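Local coordinates for protein alpha-1,2-mannosidase (Trichoderma reesei, PDB 1HCU) that probably trims alpha-1,2-linked mannose residues from high-mannose N-glycans as a calcium-dependent glycosyl hydrolase of family 47, at residues Leu183-Leu188 / Pro195-Leu200; Ser111-Leu116 / Ser189-Asn194; Lys253-Asp258 / His264-Trp269. All blocks are in the same frame, centred on the assembly; numbering follows the deposited sequence.

Contact 1. Residues Leu183-Leu188 / Pro195-Leu200; sequences LEWTRL and PQYAQL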
loop_
_atom_site.group_PDB
_atom_site.type_symbol
_atom_site.label_atom_id
_atom_site.label_comp_id
_atom_site.label_asym_id
_atom_site.label_seq_id
_atom_site.Cartn_x
_atom_site.Cartn_y
_atom_site.Cartn_z
ATOM N N LEU A 183 10.555 -5.975 -5.088
ATOM C CA LEU A 183 11.195 -4.767 -4.580
ATOM C C LEU A 183 12.011 -5.033 -3.315
ATOM O O LEU A 183 13.203 -4.736 -3.264
ATOM C CB LEU A 183 10.154 -3.686 -4.264
ATOM C CG LEU A 183 10.537 -2.215 -4.492
ATOM C CD1 LEU A 183 9.605 -1.310 -3.673
ATOM C CD2 LEU A 183 11.973 -1.968 -4.110
ATOM N N GLU A 184 11.385 -5.599 -2.289
ATOM C CA GLU A 184 12.128 -5.813 -1.054
ATOM C C GLU A 184 13.160 -6.926 -1.073
ATOM O O GLU A 184 14.173 -6.840 -0.384
ATOM C CB GLU A 184 11.188 -5.957 0.164
ATOM C CG GLU A 184 9.805 -6.541 -0.046
ATOM C CD GLU A 184 8.887 -5.671 -0.884
ATOM O OE1 GLU A 184 8.759 -5.950 -2.093
ATOM O OE2 GLU A 184 8.296 -4.708 -0.336
ATOM N N TRP A 185 12.924 -7.952 -1.880
ATOM C CA TRP A 185 13.866 -9.058 -1.980
ATOM C C TRP A 185 15.094 -8.658 -2.809
ATOM O O TRP A 185 16.205 -9.110 -2.537
ATOM C CB TRP A 185 13.161 -10.289 -2.567
ATOM C CG TRP A 185 12.318 -10.993 -1.530
ATOM C CD1 TRP A 185 11.233 -10.487 -0.863
ATOM C CD2 TRP A 185 12.556 -12.294 -0.980
ATOM N NE1 TRP A 185 10.790 -11.393 0.071
ATOM C CE2 TRP A 185 11.582 -12.510 0.022
ATOM C CE3 TRP A 185 13.501 -13.296 -1.234
ATOM C CZ2 TRP A 185 11.527 -13.693 0.774
ATOM C CZ3 TRP A 185 13.447 -14.476 -0.484
ATOM C CH2 TRP A 185 12.465 -14.660 0.506
ATOM N N THR A 186 14.897 -7.802 -3.809
ATOM C CA THR A 186 16.021 -7.341 -4.615
ATOM C C THR A 186 16.831 -6.379 -3.753
ATOM O O THR A 186 18.060 -6.382 -3.784
ATOM C CB THR A 186 15.556 -6.612 -5.904
ATOM O OG1 THR A 186 14.970 -7.560 -6.807
ATOM C CG2 THR A 186 16.737 -5.939 -6.594
ATOM N N ARG A 187 16.129 -5.575 -2.960
ATOM C CA ARG A 187 16.772 -4.616 -2.064
ATOM C C ARG A 187 17.631 -5.378 -1.057
ATOM O O ARG A 187 18.746 -4.973 -0.749
ATOM C CB ARG A 187 15.711 -3.780 -1.325
ATOM C CG ARG A 187 16.279 -2.634 -0.496
ATOM C CD ARG A 187 17.136 -1.731 -1.369
ATOM N NE ARG A 187 17.919 -0.757 -0.609
ATOM C CZ ARG A 187 19.124 -0.322 -0.979
ATOM N NH1 ARG A 187 19.679 -0.785 -2.096
ATOM N NH2 ARG A 187 19.769 0.584 -0.247
ATOM N N LEU A 188 17.107 -6.491 -0.555
ATOM C CA LEU A 188 17.840 -7.300 0.417
ATOM C C LEU A 188 19.145 -7.857 -0.197
ATOM O O LEU A 188 20.200 -7.795 0.433
ATOM C CB LEU A 188 16.946 -8.445 0.930
ATOM C CG LEU A 188 17.497 -9.309 2.074
ATOM C CD1 LEU A 188 17.760 -8.440 3.287
ATOM C CD2 LEU A 188 16.521 -10.412 2.417
ATOM N N PRO A 195 22.882 -12.726 -3.825
ATOM C CA PRO A 195 22.002 -12.678 -4.999
ATOM C C PRO A 195 20.765 -13.577 -4.978
ATOM O O PRO A 195 19.803 -13.329 -5.715
ATOM C CB PRO A 195 22.943 -13.048 -6.153
ATOM C CG PRO A 195 24.282 -12.615 -5.662
ATOM C CD PRO A 195 24.250 -13.093 -4.229
ATOM N N GLN A 196 20.794 -14.618 -4.147
ATOM C CA GLN A 196 19.679 -15.560 -4.054
ATOM C C GLN A 196 18.303 -14.882 -3.883
ATOM O O GLN A 196 17.363 -15.189 -4.617
ATOM C CB GLN A 196 19.924 -16.550 -2.902
ATOM C CG GLN A 196 18.882 -17.677 -2.783
ATOM C CD GLN A 196 18.916 -18.433 -1.427
ATOM O OE1 GLN A 196 18.189 -19.417 -1.238
ATOM N NE2 GLN A 196 19.746 -17.966 -0.487
ATOM N N TYR A 197 18.184 -13.951 -2.942
ATOM C CA TYR A 197 16.904 -13.289 -2.686
ATOM C C TYR A 197 16.266 -12.700 -3.938
ATOM O O TYR A 197 15.117 -13.011 -4.252
ATOM C CB TYR A 197 17.072 -12.215 -1.603
ATOM C CG TYR A 197 17.725 -12.756 -0.350
ATOM C CD1 TYR A 197 17.140 -13.800 0.367
ATOM C CD2 TYR A 197 18.973 -12.291 0.065
ATOM C CE1 TYR A 197 17.787 -14.375 1.457
ATOM C CE2 TYR A 197 19.630 -12.860 1.155
ATOM C CZ TYR A 197 19.032 -13.905 1.840
ATOM O OH TYR A 197 19.696 -14.517 2.880
ATOM N N ALA A 198 17.014 -11.868 -4.658
ATOM C CA ALA A 198 16.526 -11.257 -5.892
ATOM C C ALA A 198 16.186 -12.312 -6.953
ATOM O O ALA A 198 15.154 -12.214 -7.635
ATOM C CB ALA A 198 17.569 -10.290 -6.440
ATOM N N GLN A 199 17.050 -13.318 -7.082
ATOM C CA GLN A 199 16.855 -14.387 -8.057
ATOM C C GLN A 199 15.516 -15.095 -7.875
ATOM O O GLN A 199 14.795 -15.356 -8.836
ATOM C CB GLN A 199 17.996 -15.409 -7.951
ATOM C CG GLN A 199 19.309 -14.908 -8.535
ATOM C CD GLN A 199 20.511 -15.767 -8.150
ATOM O OE1 GLN A 199 21.621 -15.549 -8.640
ATOM N NE2 GLN A 199 20.296 -16.740 -7.262
ATOM N N LEU A 200 15.196 -15.398 -6.626
ATOM C CA LEU A 200 13.961 -16.073 -6.282
ATOM C C LEU A 200 12.732 -15.241 -6.622
ATOM O O LEU A 200 11.815 -15.717 -7.286
ATOM C CB LEU A 200 13.964 -16.408 -4.789
ATOM C CG LEU A 200 14.301 -17.839 -4.349
ATOM C CD1 LEU A 200 15.047 -18.593 -5.445
ATOM C CD2 LEU A 200 15.099 -17.783 -3.053
#

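Contact 2. Residues Ser111-Leu116 / Ser189-Asn194; sequences SAYDLL and SDLTGN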
loop_
_atom_site.group_PDB
_atom_site.type_symbol
_atom_site.label_atom_id
_atom_site.label_comp_id
_atom_site.label_asym_id
_atom_site.label_seq_id
_atom_site.Cartn_x
_atom_site.Cartn_y
_atom_site.Cartn_z
ATOM N N SER A 111 13.449 -0.216 5.127
ATOM C CA SER A 111 13.302 1.227 4.961
ATOM C C SER A 111 13.961 1.934 6.144
ATOM O O SER A 111 14.666 2.932 5.971
ATOM C CB SER A 111 11.822 1.623 4.847
ATOM O OG SER A 111 11.096 1.289 6.016
ATOM N N ALA A 112 13.746 1.406 7.347
ATOM C CA ALA A 112 14.350 1.985 8.539
ATOM C C ALA A 112 15.869 1.902 8.402
ATOM O O ALA A 112 16.588 2.845 8.733
ATOM C CB ALA A 112 13.898 1.230 9.780
ATOM N N TYR A 113 16.360 0.774 7.902
ATOM C CA TYR A 113 17.796 0.612 7.736
ATOM C C TYR A 113 18.349 1.656 6.758
ATOM O O TYR A 113 19.335 2.331 7.057
ATOM C CB TYR A 113 18.097 -0.802 7.245
ATOM C CG TYR A 113 19.567 -1.107 7.109
ATOM C CD1 TYR A 113 20.370 -1.331 8.226
ATOM C CD2 TYR A 113 20.153 -1.170 5.851
ATOM C CE1 TYR A 113 21.731 -1.611 8.080
ATOM C CE2 TYR A 113 21.486 -1.443 5.694
ATOM C CZ TYR A 113 22.275 -1.662 6.801
ATOM O OH TYR A 113 23.613 -1.899 6.595
ATOM N N ASP A 114 17.703 1.803 5.602
ATOM C CA ASP A 114 18.154 2.771 4.611
ATOM C C ASP A 114 18.092 4.211 5.123
ATOM O O ASP A 114 18.975 5.013 4.828
ATOM C CB ASP A 114 17.348 2.648 3.310
ATOM C CG ASP A 114 17.819 1.491 2.429
ATOM O OD1 ASP A 114 18.998 1.095 2.543
ATOM O OD2 ASP A 114 17.020 0.992 1.607
ATOM N N LEU A 115 17.062 4.544 5.891
ATOM C CA LEU A 115 16.953 5.898 6.411
ATOM C C LEU A 115 18.002 6.176 7.496
ATOM O O LEU A 115 18.684 7.204 7.455
ATOM C CB LEU A 115 15.546 6.145 6.963
ATOM C CG LEU A 115 14.397 6.134 5.939
ATOM C CD1 LEU A 115 13.066 6.284 6.661
ATOM C CD2 LEU A 115 14.578 7.252 4.932
ATOM N N LEU A 116 18.144 5.253 8.447
ATOM C CA LEU A 116 19.105 5.422 9.538
ATOM C C LEU A 116 20.572 5.398 9.090
ATOM O O LEU A 116 21.455 5.806 9.838
ATOM C CB LEU A 116 18.859 4.363 10.625
ATOM C CG LEU A 116 17.510 4.526 11.342
ATOM C CD1 LEU A 116 17.385 3.511 12.462
ATOM C CD2 LEU A 116 17.395 5.933 11.898
ATOM N N SER A 189 19.072 -8.395 -1.417
ATOM C CA SER A 189 20.263 -8.931 -2.080
ATOM C C SER A 189 21.317 -7.846 -2.239
ATOM O O SER A 189 22.503 -8.085 -2.033
ATOM C CB SER A 189 19.934 -9.478 -3.473
ATOM O OG SER A 189 19.139 -10.643 -3.403
ATOM N N ASP A 190 20.882 -6.654 -2.622
ATOM C CA ASP A 190 21.817 -5.558 -2.813
ATOM C C ASP A 190 22.467 -5.140 -1.496
ATOM O O ASP A 190 23.639 -4.774 -1.464
ATOM C CB ASP A 190 21.106 -4.360 -3.448
ATOM C CG ASP A 190 20.860 -4.547 -4.935
ATOM O OD1 ASP A 190 20.243 -3.646 -5.543
ATOM O OD2 ASP A 190 21.285 -5.583 -5.494
ATOM N N LEU A 191 21.703 -5.206 -0.412
ATOM C CA LEU A 191 22.201 -4.823 0.906
ATOM C C LEU A 191 23.082 -5.890 1.549
ATOM O O LEU A 191 24.029 -5.562 2.260
ATOM C CB LEU A 191 21.021 -4.509 1.822
ATOM C CG LEU A 191 20.845 -3.066 2.302
ATOM C CD1 LEU A 191 21.441 -2.082 1.316
ATOM C CD2 LEU A 191 19.357 -2.800 2.521
ATOM N N THR A 192 22.772 -7.160 1.287
ATOM C CA THR A 192 23.522 -8.283 1.858
ATOM C C THR A 192 24.630 -8.835 0.961
ATOM O O THR A 192 25.579 -9.435 1.445
ATOM C CB THR A 192 22.600 -9.485 2.173
ATOM O OG1 THR A 192 22.043 -9.978 0.944
ATOM C CG2 THR A 192 21.473 -9.083 3.120
ATOM N N GLY A 193 24.498 -8.663 -0.347
ATOM C CA GLY A 193 25.503 -9.193 -1.251
ATOM C C GLY A 193 25.174 -10.618 -1.664
ATOM O O GLY A 193 25.922 -11.241 -2.411
ATOM N N ASN A 194 24.057 -11.135 -1.162
ATOM C CA ASN A 194 23.604 -12.485 -1.482
ATOM C C ASN A 194 22.531 -12.372 -2.576
ATOM O O ASN A 194 21.402 -11.977 -2.308
ATOM C CB ASN A 194 23.014 -13.147 -0.233
ATOM C CG ASN A 194 22.533 -14.558 -0.493
ATOM O OD1 ASN A 194 22.552 -15.030 -1.626
ATOM N ND2 ASN A 194 22.096 -15.241 0.561
#

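Contact 3. Residues Lys253-Asp258 / His264-Trp269; sequences KMYLYD and HYKDRW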
loop_
_atom_site.group_PDB
_atom_site.type_symbol
_atom_site.label_atom_id
_atom_site.label_comp_id
_atom_site.label_asym_id
_atom_site.label_seq_id
_atom_site.Cartn_x
_atom_site.Cartn_y
_atom_site.Cartn_z
ATOM N N LYS A 253 7.666 0.775 -10.144
ATOM C CA LYS A 253 8.553 1.092 -9.030
ATOM C C LYS A 253 9.921 0.427 -9.155
ATOM O O LYS A 253 10.921 0.962 -8.676
ATOM C CB LYS A 253 7.890 0.750 -7.692
ATOM C CG LYS A 253 6.812 1.763 -7.308
ATOM C CD LYS A 253 6.301 1.571 -5.889
ATOM C CE LYS A 253 5.302 2.662 -5.514
ATOM N NZ LYS A 253 4.808 2.498 -4.109
ATOM N N MET A 254 9.962 -0.729 -9.810
ATOM C CA MET A 254 11.214 -1.441 -10.030
ATOM C C MET A 254 12.027 -0.640 -11.036
ATOM O O MET A 254 13.262 -0.632 -10.993
ATOM C CB MET A 254 10.954 -2.850 -10.589
ATOM C CG MET A 254 10.459 -3.862 -9.569
ATOM S SD MET A 254 11.444 -3.812 -8.033
ATOM C CE MET A 254 12.936 -4.625 -8.550
ATOM N N TYR A 255 11.331 0.046 -11.940
ATOM C CA TYR A 255 12.005 0.860 -12.951
ATOM C C TYR A 255 12.693 2.047 -12.291
ATOM O O TYR A 255 13.713 2.532 -12.780
ATOM C CB TYR A 255 11.006 1.361 -13.993
ATOM C CG TYR A 255 11.617 2.226 -15.075
ATOM C CD1 TYR A 255 12.490 1.691 -16.028
ATOM C CD2 TYR A 255 11.292 3.575 -15.169
ATOM C CE1 TYR A 255 13.018 2.487 -17.053
ATOM C CE2 TYR A 255 11.809 4.376 -16.183
ATOM C CZ TYR A 255 12.666 3.832 -17.119
ATOM O OH TYR A 255 13.153 4.653 -18.119
ATOM N N LEU A 256 12.118 2.523 -11.188
ATOM C CA LEU A 256 12.696 3.643 -10.454
ATOM C C LEU A 256 13.908 3.088 -9.701
ATOM O O LEU A 256 14.963 3.729 -9.638
ATOM C CB LEU A 256 11.680 4.211 -9.451
ATOM C CG LEU A 256 11.846 5.652 -8.939
ATOM C CD1 LEU A 256 11.044 5.853 -7.644
ATOM C CD2 LEU A 256 13.301 5.960 -8.686
ATOM N N TYR A 257 13.752 1.889 -9.138
ATOM C CA TYR A 257 14.825 1.259 -8.379
ATOM C C TYR A 257 16.074 1.047 -9.238
ATOM O O TYR A 257 17.190 1.146 -8.748
ATOM C CB TYR A 257 14.352 -0.075 -7.773
ATOM C CG TYR A 257 15.365 -0.677 -6.818
ATOM C CD1 TYR A 257 16.195 -1.730 -7.217
ATOM C CD2 TYR A 257 15.548 -0.142 -5.539
ATOM C CE1 TYR A 257 17.191 -2.232 -6.359
ATOM C CE2 TYR A 257 16.535 -0.637 -4.681
ATOM C CZ TYR A 257 17.352 -1.677 -5.095
ATOM O OH TYR A 257 18.325 -2.144 -4.245
ATOM N N ASP A 258 15.878 0.760 -10.521
ATOM C CA ASP A 258 16.983 0.570 -11.467
ATOM C C ASP A 258 16.401 0.523 -12.888
ATOM O O ASP A 258 15.971 -0.525 -13.359
ATOM C CB ASP A 258 17.757 -0.722 -11.160
ATOM C CG ASP A 258 18.974 -0.905 -12.064
ATOM O OD1 ASP A 258 19.801 -1.795 -11.790
ATOM O OD2 ASP A 258 19.102 -0.158 -13.055
ATOM N N HIS A 264 12.335 -3.696 -18.724
ATOM C CA HIS A 264 11.283 -4.545 -19.269
ATOM C C HIS A 264 10.031 -4.461 -18.399
ATOM O O HIS A 264 8.915 -4.579 -18.898
ATOM C CB HIS A 264 11.746 -6.003 -19.369
ATOM C CG HIS A 264 10.800 -6.871 -20.136
ATOM N ND1 HIS A 264 10.273 -8.038 -19.623
ATOM C CD2 HIS A 264 10.268 -6.728 -21.372
ATOM C CE1 HIS A 264 9.454 -8.576 -20.510
ATOM N NE2 HIS A 264 9.433 -7.801 -21.578
ATOM N N TYR A 265 10.233 -4.267 -17.096
ATOM C CA TYR A 265 9.131 -4.133 -16.137
ATOM C C TYR A 265 8.356 -2.873 -16.517
ATOM O O TYR A 265 7.125 -2.840 -16.472
ATOM C CB TYR A 265 9.673 -3.983 -14.714
ATOM C CG TYR A 265 10.087 -5.273 -14.025
ATOM C CD1 TYR A 265 9.675 -5.539 -12.715
ATOM C CD2 TYR A 265 10.885 -6.221 -14.666
ATOM C CE1 TYR A 265 10.042 -6.710 -12.062
ATOM C CE2 TYR A 265 11.260 -7.407 -14.017
ATOM C CZ TYR A 265 10.830 -7.639 -12.716
ATOM O OH TYR A 265 11.168 -8.804 -12.063
ATOM N N LYS A 266 9.109 -1.845 -16.896
ATOM C CA LYS A 266 8.555 -0.563 -17.311
ATOM C C LYS A 266 7.651 -0.740 -18.532
ATOM O O LYS A 266 6.575 -0.145 -18.604
ATOM C CB LYS A 266 9.684 0.412 -17.657
ATOM C CG LYS A 266 9.196 1.670 -18.344
ATOM C CD LYS A 266 10.211 2.206 -19.338
ATOM C CE LYS A 266 10.482 1.213 -20.445
ATOM N NZ LYS A 266 11.372 1.771 -21.497
ATOM N N ASP A 267 8.094 -1.549 -19.496
ATOM C CA ASP A 267 7.295 -1.799 -20.696
ATOM C C ASP A 267 5.987 -2.513 -20.363
ATOM O O ASP A 267 4.946 -2.195 -20.935
ATOM C CB ASP A 267 8.083 -2.625 -21.726
ATOM C CG ASP A 267 9.136 -1.803 -22.468
ATOM O OD1 ASP A 267 9.149 -0.557 -22.328
ATOM O OD2 ASP A 267 9.948 -2.412 -23.202
ATOM N N ARG A 268 6.030 -3.473 -19.442
ATOM C CA ARG A 268 4.812 -4.194 -19.072
ATOM C C ARG A 268 3.816 -3.257 -18.372
ATOM O O ARG A 268 2.596 -3.436 -18.480
ATOM C CB ARG A 268 5.144 -5.400 -18.178
ATOM C CG ARG A 268 5.995 -6.469 -18.868
ATOM C CD ARG A 268 5.331 -7.002 -20.144
ATOM N NE ARG A 268 4.014 -7.569 -19.884
ATOM C CZ ARG A 268 3.235 -8.133 -20.805
ATOM N NH1 ARG A 268 3.636 -8.210 -22.069
ATOM N NH2 ARG A 268 2.050 -8.621 -20.454
ATOM N N TRP A 269 4.344 -2.260 -17.666
ATOM C CA TRP A 269 3.524 -1.273 -16.965
ATOM C C TRP A 269 2.807 -0.369 -17.981
ATOM O O TRP A 269 1.608 -0.100 -17.857
ATOM C CB TRP A 269 4.407 -0.392 -16.067
ATOM C CG TRP A 269 3.625 0.564 -15.207
ATOM C CD1 TRP A 269 3.044 0.289 -14.009
ATOM C CD2 TRP A 269 3.262 1.912 -15.531
ATOM N NE1 TRP A 269 2.330 1.374 -13.564
ATOM C CE2 TRP A 269 2.445 2.386 -14.478
ATOM C CE3 TRP A 269 3.542 2.764 -16.608
ATOM C CZ2 TRP A 269 1.899 3.679 -14.468
ATOM C CZ3 TRP A 269 2.997 4.055 -16.596
ATOM C CH2 TRP A 269 2.185 4.495 -15.532
#

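Contact 1. Residues Leu183-Leu188 / Pro195-Leu200
Tyr-197 and Trp-185 carry most of this contact, meeting where two successive helices run back alongside each other. The axes of these short segments come within 7.2 Å, their directions 154° apart, a nearly antiparallel pairing. The CA atoms of Thr-186 and Ala-198 lie 4.1 Å apart, and at this closeness the methyl of Ala-198 lies against Thr-186, CB 3.8 Å from OG1; a residue as small as alanine suits so tight a spot. The Thr-186 hydroxyl is used within its own helix, bonded to Val-182 O.

Tyr-197 projects toward helix 182-192 and is met on two different parts of its ring. Leu-188 lays a methyl over one face, CD2 standing 3.8 Å from the centre of the Tyr-197 ring and only 12° off its normal, a well-centred CH-pi contact. At the rim, Trp-185 CZ3 comes in near the ring plane, 3.8 Å from Tyr-197 CD1. The six-membered ring of Trp-185 and the phenol are inclined at 66°, an oblique pair rather than a stack. With CG turned to the backbone N side and anti to the carbonyl carbon, the indole presents its benzo edge to Tyr-197, where Trp-185 CE3 meets the backbone O of Tyr-197 at 3.4 Å and its side-chain CB at 3.7 Å. A tyrosine suits the place because its hydroxyl passes beyond this apolar patch to bond with Asn-142 and Gln-138 of helix 127-144.

Short-linked antiparallel helices packed in this way form an alpha-hairpin, consistent with the (alpha/alpha)7 barrel of family 47, in which successive helices run antiparallel.

Contact 2. Residues Ser111-Leu116 / Ser189-Asn194
The nearest CA atoms, those of Asp-114 and Leu-191, are 9.4 Å apart, so helix 98-117 and the last turn of helix 182-192 meet through side chains with their backbones well separated. The distance is bridged chiefly by Leu-191. Its isobutyl group points at the other helix and slides antiparallel past Tyr-113, placing CD2 3.8 Å from Tyr-113 CD2 and CG 3.8 Å from Tyr-113 CE2. The phenol is brought alongside because its CG is anti to the backbone N (chi1 -177°). Leu-191 CD2, a methyl, also makes a van der Waals contact with Asp-114 OD1 at 3.9 Å. That OD1 pairs with Arg-187 NH2, and Asp-114 OD2 accepts from Ser-491 N.

Past Leu-191 the helix gives way to a turn with several local bonds. Gly-193 takes a positive phi, a conformation easy for a residue with no side chain, and its N bonds Ser-189 O at 2.7 Å. Thr-192 OG1 accepts from Asn-194 N at 3.1 Å, forming an ST turn, and Ser-189 OG donates to Asn-194 O at 2.8 Å. Asn-194 OD1 in turn caps Gln-196 N.

The cross-helix touch is thus small and mostly apolar, with one carboxylate oxygen against a methyl and no hydrogen bond between the segments. Its chemistry implies that leucine and the tyrosine ring contribute apolar packing, whereas a polar link between the helices is the Asp-114 to Arg-187 salt bridge, where burial may sharpen the electrostatic attraction at a cost in desolvation.

Contact 3. Residues Lys253-Asp258 / His264-Trp269
Tyr-255 and Lys-266 both hold CG anti to the backbone N (chi1 180° and 169°), which sends the two side chains side by side in the same direction from their separate helices. Lys-266 then bends at its second and third torsions, so that its methylenes follow one face of the tyrosine ring. CB sits over that face, 3.5 Å from Tyr-255 CD1, and farther along CD stands 3.9 Å from the ring centroid, 22° off the normal, as a CH-pi contact offset toward the rim. The aliphatic part of a lysine is well suited to covering a partly exposed ring: it packs like a hydrocarbon, while the ammonium turns away from the ring to a salt bridge between Lys-266 NZ and Asp-267 OD1, 3.3 Å long.

On the more buried flank Met-254 lies beside Tyr-265, pointing the same way. Its CB and CG are each 3.7 Å from Tyr-265 CD1, with CG approaching the ring obliquely. The flexible thioether chain also reaches helix 182-192, touching Leu-183 and Thr-186, and Tyr-265 is further packed by Phe-262, edge-to-face.

Between the helices the chain turns quickly. Asp-258 leaves helical geometry, and its OD2 accepts from Val-260 N in the connection. Helices 245-257 and 263-280 therefore make an antiparallel helix-loop-helix hairpin joined by two side-chain pairs, each with a tyrosine, an arrangement in keeping with the (alpha/alpha)7 barrel of this family.

From the N terminus, contact 2 opens first at 111-116 and is completed by 189-194, closing a long loop of 72 residues. Contact 1 opens within that span at 183-188 and closes only at 195-200, so the two cross, sharing helix 182-192. Contact 3 follows in series, closing a five-residue loop between helices 245-257 and 263-280. Helix 182-192 is the common member: contact 1 joins it to helix 196-209, contact 2 to helix 98-117, and Tyr-257 brings in contact 3, its OH hydrogen-bonding with both Arg-187 and Asp-190. Two local hairpins and one long-range contact thereby tie together five helices.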